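Alcohol dehydrogenase (Thermus thermophilus, PDB 2EIH) probably acts as a zinc-containing, NAD(P)-dependent alcohol dehydrogenase of the medium-chain family, working as an oxidoreductase. Local coordinates at residues 96-100 with 101-105; 322-325 with 326-329. All blocks are in the same frame, centred on the assembly; numbering follows the deposited sequence.

Contact 1 (96-100 with 101-105). With ZN (zinc ion), chain C.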
ATOM      1  N   CYS A  96     -19.118 -12.831  -7.283  1.00 52.18           N
ATOM      2  CA  CYS A  96     -19.385 -11.715  -6.376  1.00 49.82           C
ATOM      3  C   CYS A  96     -18.211 -10.741  -6.367  1.00 48.06           C
ATOM      4  O   CYS A  96     -17.136 -11.045  -6.887  1.00 48.93           O
ATOM      5  CB  CYS A  96     -19.643 -12.219  -4.952  1.00 48.43           C
ATOM      6  SG  CYS A  96     -18.168 -12.672  -4.036  1.00 46.20           S
ATOM      7  N   GLU A  97     -18.425  -9.574  -5.771  1.00 45.50           N
ATOM      8  CA  GLU A  97     -17.396  -8.544  -5.688  1.00 44.08           C
ATOM      9  C   GLU A  97     -16.099  -9.113  -5.088  1.00 42.62           C
ATOM     10  O   GLU A  97     -15.028  -8.978  -5.674  1.00 40.49           O
ATOM     11  CB  GLU A  97     -17.905  -7.364  -4.844  1.00 43.90           C
ATOM     12  CG  GLU A  97     -17.091  -6.075  -4.968  1.00 43.13           C
ATOM     13  CD  GLU A  97     -17.641  -4.947  -4.099  1.00 42.04           C
ATOM     14  OE1 GLU A  97     -18.880  -4.823  -3.995  1.00 41.34           O
ATOM     15  OE2 GLU A  97     -16.835  -4.178  -3.535  1.00 40.95           O
ATOM     16  N   ARG A  98     -16.202  -9.752  -3.927  1.00 41.46           N
ATOM     17  CA  ARG A  98     -15.034 -10.331  -3.270  1.00 41.37           C
ATOM     18  C   ARG A  98     -14.243 -11.263  -4.193  1.00 41.20           C
ATOM     19  O   ARG A  98     -13.010 -11.199  -4.248  1.00 38.82           O
ATOM     20  CB  ARG A  98     -15.456 -11.081  -2.005  1.00 42.47           C
ATOM     21  CG  ARG A  98     -15.816 -10.178  -0.843  1.00 43.56           C
ATOM     22  CD  ARG A  98     -14.646  -9.272  -0.488  1.00 48.80           C
ATOM     23  NE  ARG A  98     -14.756  -8.744   0.871  1.00 50.41           N
ATOM     24  CZ  ARG A  98     -13.825  -7.999   1.462  1.00 51.83           C
ATOM     25  NH1 ARG A  98     -14.006  -7.571   2.704  1.00 53.18           N
ATOM     26  NH2 ARG A  98     -12.712  -7.679   0.813  1.00 52.09           N
ATOM     27  N   CYS A  99     -14.950 -12.116  -4.931  1.00 39.81           N
ATOM     28  CA  CYS A  99     -14.302 -13.044  -5.856  1.00 40.30           C
ATOM     29  C   CYS A  99     -13.640 -12.355  -7.037  1.00 40.40           C
ATOM     30  O   CYS A  99     -12.508 -12.687  -7.394  1.00 38.84           O
ATOM     31  CB  CYS A  99     -15.300 -14.079  -6.379  1.00 40.67           C
ATOM     32  SG  CYS A  99     -15.596 -15.426  -5.244  1.00 40.01           S
ATOM     33  N   LEU A 100     -14.335 -11.403  -7.658  1.00 40.54           N
ATOM     34  CA  LEU A 100     -13.745 -10.706  -8.800  1.00 39.90           C
ATOM     35  C   LEU A 100     -12.534  -9.866  -8.399  1.00 40.22           C
ATOM     36  O   LEU A 100     -11.746  -9.471  -9.254  1.00 40.08           O
ATOM     37  CB  LEU A 100     -14.779  -9.819  -9.506  1.00 38.24           C
ATOM     38  CG  LEU A 100     -15.715 -10.472 -10.539  1.00 38.76           C
ATOM     39  CD1 LEU A 100     -15.044 -11.694 -11.170  1.00 37.97           C
ATOM     40  CD2 LEU A 100     -17.012 -10.875  -9.888  1.00 39.01           C
ATOM     41  N   ALA A 101     -12.386  -9.610  -7.099  1.00 40.55           N
ATOM     42  CA  ALA A 101     -11.264  -8.828  -6.581  1.00 41.04           C
ATOM     43  C   ALA A 101     -10.107  -9.739  -6.165  1.00 41.47           C
ATOM     44  O   ALA A 101      -9.056  -9.263  -5.725  1.00 39.77           O
ATOM     45  CB  ALA A 101     -11.720  -7.983  -5.389  1.00 41.36           C
ATOM     46  N   GLY A 102     -10.311 -11.046  -6.301  1.00 42.16           N
ATOM     47  CA  GLY A 102      -9.281 -12.004  -5.941  1.00 43.04           C
ATOM     48  C   GLY A 102      -9.438 -12.541  -4.530  1.00 42.58           C
ATOM     49  O   GLY A 102      -8.912 -13.603  -4.200  1.00 44.02           O
ATOM     50  N   GLU A 103     -10.166 -11.802  -3.701  1.00 41.01           N
ATOM     51  CA  GLU A 103     -10.392 -12.181  -2.315  1.00 40.65           C
ATOM     52  C   GLU A 103     -11.460 -13.269  -2.187  1.00 40.43           C
ATOM     53  O   GLU A 103     -12.427 -13.121  -1.437  1.00 39.73           O
ATOM     54  CB  GLU A 103     -10.809 -10.948  -1.510  1.00 42.23           C
ATOM     55  CG  GLU A 103      -9.741  -9.865  -1.405  1.00 44.77           C
ATOM     56  CD  GLU A 103     -10.338  -8.479  -1.258  1.00 47.55           C
ATOM     57  OE1 GLU A 103      -9.561  -7.505  -1.129  1.00 48.06           O
ATOM     58  OE2 GLU A 103     -11.585  -8.361  -1.285  1.00 49.42           O
ATOM     59  N   ASP A 104     -11.277 -14.369  -2.908  1.00 40.08           N
ATOM     60  CA  ASP A 104     -12.240 -15.463  -2.878  1.00 39.15           C
ATOM     61  C   ASP A 104     -12.445 -16.028  -1.470  1.00 39.49           C
ATOM     62  O   ASP A 104     -13.562 -16.411  -1.103  1.00 37.62           O
ATOM     63  CB  ASP A 104     -11.800 -16.571  -3.846  1.00 39.14           C
ATOM     64  CG  ASP A 104     -10.442 -17.162  -3.490  1.00 37.20           C
ATOM     65  OD1 ASP A 104      -9.456 -16.406  -3.424  1.00 37.86           O
ATOM     66  OD2 ASP A 104     -10.374 -18.385  -3.277  1.00 35.88           O
ATOM     67  N   ASN A 105     -11.373 -16.061  -0.679  1.00 40.27           N
ATOM     68  CA  ASN A 105     -11.436 -16.575   0.695  1.00 40.70           C
ATOM     69  C   ASN A 105     -12.292 -15.680   1.592  1.00 42.05           C
ATOM     70  O   ASN A 105     -12.486 -15.961   2.777  1.00 42.91           O
ATOM     71  CB  ASN A 105     -10.016 -16.738   1.284  1.00 38.97           C
ATOM     72  CG  ASN A 105      -9.266 -15.420   1.413  1.00 37.46           C
ATOM     73  OD1 ASN A 105      -9.216 -14.625   0.477  1.00 34.66           O
ATOM     74  ND2 ASN A 105      -8.662 -15.195   2.574  1.00 37.46           N
TER
HETATM   75 ZN    ZN C 500     -17.906 -15.163  -4.533  1.00 43.82          ZN
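Arg98 and Glu103, five residues apart where helix 97-100 gives way to a loop, join in a salt bridge between NH2 of Arg98 and OE2 of Glu103. The modelled separation of these two atoms, 2.5 Å, is very short for such a pair, so the salt bridge is clear but its exact length is doubtful. Both oxygens of Glu103 lie near the plane of the guanidinium, at its edge, while the two flat groups are turned 65° against each other; OE2 alone of the two oxygens bonds to NH2, OE1 being the farther one. A bend at chi2 (-58°) swings the Arg98 chain round, and CD of Arg98 comes to 3.3 Å from the same OE2 of Glu103.

Ala101 follows directly on the helix. Its N is shared weakly between Glu97 O at 3.1 Å and Arg98 O at 3.3 Å, and its CB rests 3.5 Å from Glu97 O. The helix then ends in a Schellman motif at Gly102, whose phi is positive; Gly102 N donates to Cys99 O over 3.0 Å.

At the other end Cys96 is the N-cap: its SG accepts from Cys99 N at 3.4 Å while also binding zinc. SG of Cys99 lies 2.4 Å from the metal, with CA and CB of Asp104 packed behind it. Lys294 forms a salt bridge with Asp104, and Arg302 of a second subunit forms one with Glu97, so the lobe is tied both to its own chain and to the assembly. With Cys93 and Cys107 completing the four-cysteine set, this short capped helix is characteristic of the structural zinc lobe of medium-chain alcohol dehydrogenases.

Contact 2 (322-325 with 326-329)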
ATOM      1  N   ALA A 322      -7.399 -43.356   8.241  1.00 27.86           N
ATOM      2  CA  ALA A 322      -7.669 -41.952   8.533  1.00 28.62           C
ATOM      3  C   ALA A 322      -7.899 -41.704  10.025  1.00 28.29           C
ATOM      4  O   ALA A 322      -7.504 -40.671  10.561  1.00 30.16           O
ATOM      5  CB  ALA A 322      -8.872 -41.478   7.732  1.00 28.68           C
ATOM      6  N   ALA A 323      -8.540 -42.661  10.690  1.00 29.44           N
ATOM      7  CA  ALA A 323      -8.830 -42.553  12.119  1.00 28.80           C
ATOM      8  C   ALA A 323      -7.540 -42.377  12.902  1.00 28.86           C
ATOM      9  O   ALA A 323      -7.395 -41.428  13.683  1.00 30.29           O
ATOM     10  CB  ALA A 323      -9.560 -43.794  12.604  1.00 28.01           C
ATOM     11  N   GLU A 324      -6.604 -43.298  12.698  1.00 29.67           N
ATOM     12  CA  GLU A 324      -5.309 -43.236  13.371  1.00 29.07           C
ATOM     13  C   GLU A 324      -4.613 -41.935  13.015  1.00 28.01           C
ATOM     14  O   GLU A 324      -3.855 -41.393  13.815  1.00 27.63           O
ATOM     15  CB  GLU A 324      -4.430 -44.409  12.943  1.00 31.10           C
ATOM     16  CG  GLU A 324      -2.996 -44.283  13.432  1.00 35.25           C
ATOM     17  CD  GLU A 324      -2.865 -44.472  14.930  1.00 38.55           C
ATOM     18  OE1 GLU A 324      -3.850 -44.229  15.663  1.00 44.44           O
ATOM     19  OE2 GLU A 324      -1.764 -44.848  15.388  1.00 39.79           O
ATOM     20  N   GLY A 325      -4.866 -41.451  11.800  1.00 28.41           N
ATOM     21  CA  GLY A 325      -4.263 -40.211  11.361  1.00 28.63           C
ATOM     22  C   GLY A 325      -4.808 -39.027  12.135  1.00 29.68           C
ATOM     23  O   GLY A 325      -4.073 -38.087  12.438  1.00 28.37           O
ATOM     24  N   HIS A 326      -6.097 -39.057  12.466  1.00 30.79           N
ATOM     25  CA  HIS A 326      -6.674 -37.943  13.216  1.00 33.80           C
ATOM     26  C   HIS A 326      -6.165 -37.927  14.649  1.00 36.45           C
ATOM     27  O   HIS A 326      -6.143 -36.879  15.291  1.00 38.20           O
ATOM     28  CB  HIS A 326      -8.205 -38.005  13.229  1.00 32.34           C
ATOM     29  CG  HIS A 326      -8.849 -37.326  12.052  1.00 29.72           C
ATOM     30  ND1 HIS A 326     -10.015 -36.595  12.179  1.00 28.89           N
ATOM     31  CD2 HIS A 326      -8.520 -37.301  10.752  1.00 30.41           C
ATOM     32  CE1 HIS A 326     -10.372 -36.151  10.988  1.00 30.52           C
ATOM     33  NE2 HIS A 326      -9.489 -36.560  10.098  1.00 30.62           N
ATOM     34  N   ARG A 327      -5.763 -39.092  15.152  1.00 39.25           N
ATOM     35  CA  ARG A 327      -5.236 -39.178  16.508  1.00 41.60           C
ATOM     36  C   ARG A 327      -3.876 -38.479  16.533  1.00 42.04           C
ATOM     37  O   ARG A 327      -3.630 -37.587  17.349  1.00 42.34           O
ATOM     38  CB  ARG A 327      -5.087 -40.642  16.917  1.00 44.18           C
ATOM     39  CG  ARG A 327      -4.526 -40.834  18.306  1.00 46.26           C
ATOM     40  CD  ARG A 327      -4.332 -42.301  18.631  1.00 46.67           C
ATOM     41  NE  ARG A 327      -2.982 -42.518  19.133  1.00 48.09           N
ATOM     42  CZ  ARG A 327      -1.902 -42.578  18.362  1.00 48.13           C
ATOM     43  NH1 ARG A 327      -2.017 -42.448  17.048  1.00 48.30           N
ATOM     44  NH2 ARG A 327      -0.704 -42.743  18.905  1.00 49.20           N
ATOM     45  N   LEU A 328      -3.001 -38.886  15.617  1.00 42.70           N
ATOM     46  CA  LEU A 328      -1.672 -38.305  15.497  1.00 42.47           C
ATOM     47  C   LEU A 328      -1.697 -36.793  15.414  1.00 43.20           C
ATOM     48  O   LEU A 328      -0.843 -36.111  15.979  1.00 42.97           O
ATOM     49  CB  LEU A 328      -0.976 -38.828  14.246  1.00 41.98           C
ATOM     50  CG  LEU A 328      -0.396 -40.228  14.290  1.00 41.76           C
ATOM     51  CD1 LEU A 328       0.057 -40.615  12.901  1.00 41.95           C
ATOM     52  CD2 LEU A 328       0.761 -40.271  15.272  1.00 42.33           C
ATOM     53  N   LEU A 329      -2.673 -36.272  14.689  1.00 45.52           N
ATOM     54  CA  LEU A 329      -2.798 -34.836  14.502  1.00 48.04           C
ATOM     55  C   LEU A 329      -3.348 -34.123  15.721  1.00 49.68           C
ATOM     56  O   LEU A 329      -2.901 -33.033  16.066  1.00 48.95           O
ATOM     57  CB  LEU A 329      -3.690 -34.548  13.298  1.00 47.60           C
ATOM     58  CG  LEU A 329      -3.738 -33.081  12.886  1.00 47.95           C
ATOM     59  CD1 LEU A 329      -2.331 -32.574  12.585  1.00 48.88           C
ATOM     60  CD2 LEU A 329      -4.629 -32.947  11.664  1.00 48.31           C
TER
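From Ala322 to Leu329 the backbone is regular alpha-helix: His326 N, Arg327 N, Leu328 N and Leu329 N donate in turn to the carbonyl oxygens of Ala322, Ala323, Glu324 and Gly325, and the Leu328 N to Glu324 O bond is nearly straight at 173°. On the outer side, one turn apart, Glu324 and Arg327 lie alongside each other and point the same way. Their salt bridge runs from OE1 of Glu324 to NH1 of Arg327 over 2.9 Å, and OE2 of Glu324 is equally near NH1, so that one nitrogen faces both oxygens. The carboxylate and guanidinium planes are only 11° apart. Glu324 gets there by extending CG away from its own N (chi1 171°) and then bending at chi2. An alanine here would take away the carboxylate and is likely to leave the Arg327 guanidinium without its mate and freer to turn.

Helix 322-330 is the crossover of a beta-alpha-beta unit, linking the parallel strands 313-318 and 337-341. Leu328 packs on strand 313-318, touching Gln315 and Leu317, while its CG lies 3.7 Å from Glu324 O within the helix. The side chain of the buried His326 packs instead on Asp43 and Val44 of helix 41-48. CD2 of its ring sits 3.5 Å from Ala322 O. Both ring nitrogens are satisfied, ND1 by NE of Arg47 and NE2 by OH of Tyr121, two bonds that fix the rotation of the imidazole.

Followed from the N terminus, the chain meets contact 1 first, between strands 84-91 and 111-112, and reaches contact 2 only after the six-stranded parallel sheet is complete. Each joins directly consecutive segments, so neither closes a long loop: contact 1 shapes the turn leaving helix 97-100, and contact 2 stays within helix 322-330. They are in series, neither nested nor crossing. Their centres are 34 Å apart, with nearest atoms about 20 Å apart, on opposite sides of the chain's centre. The mixed sheet relates them: strand 84-91 pairs with 64-72, which pairs with 29-38, which pairs with 337-341, the strand following contact 2.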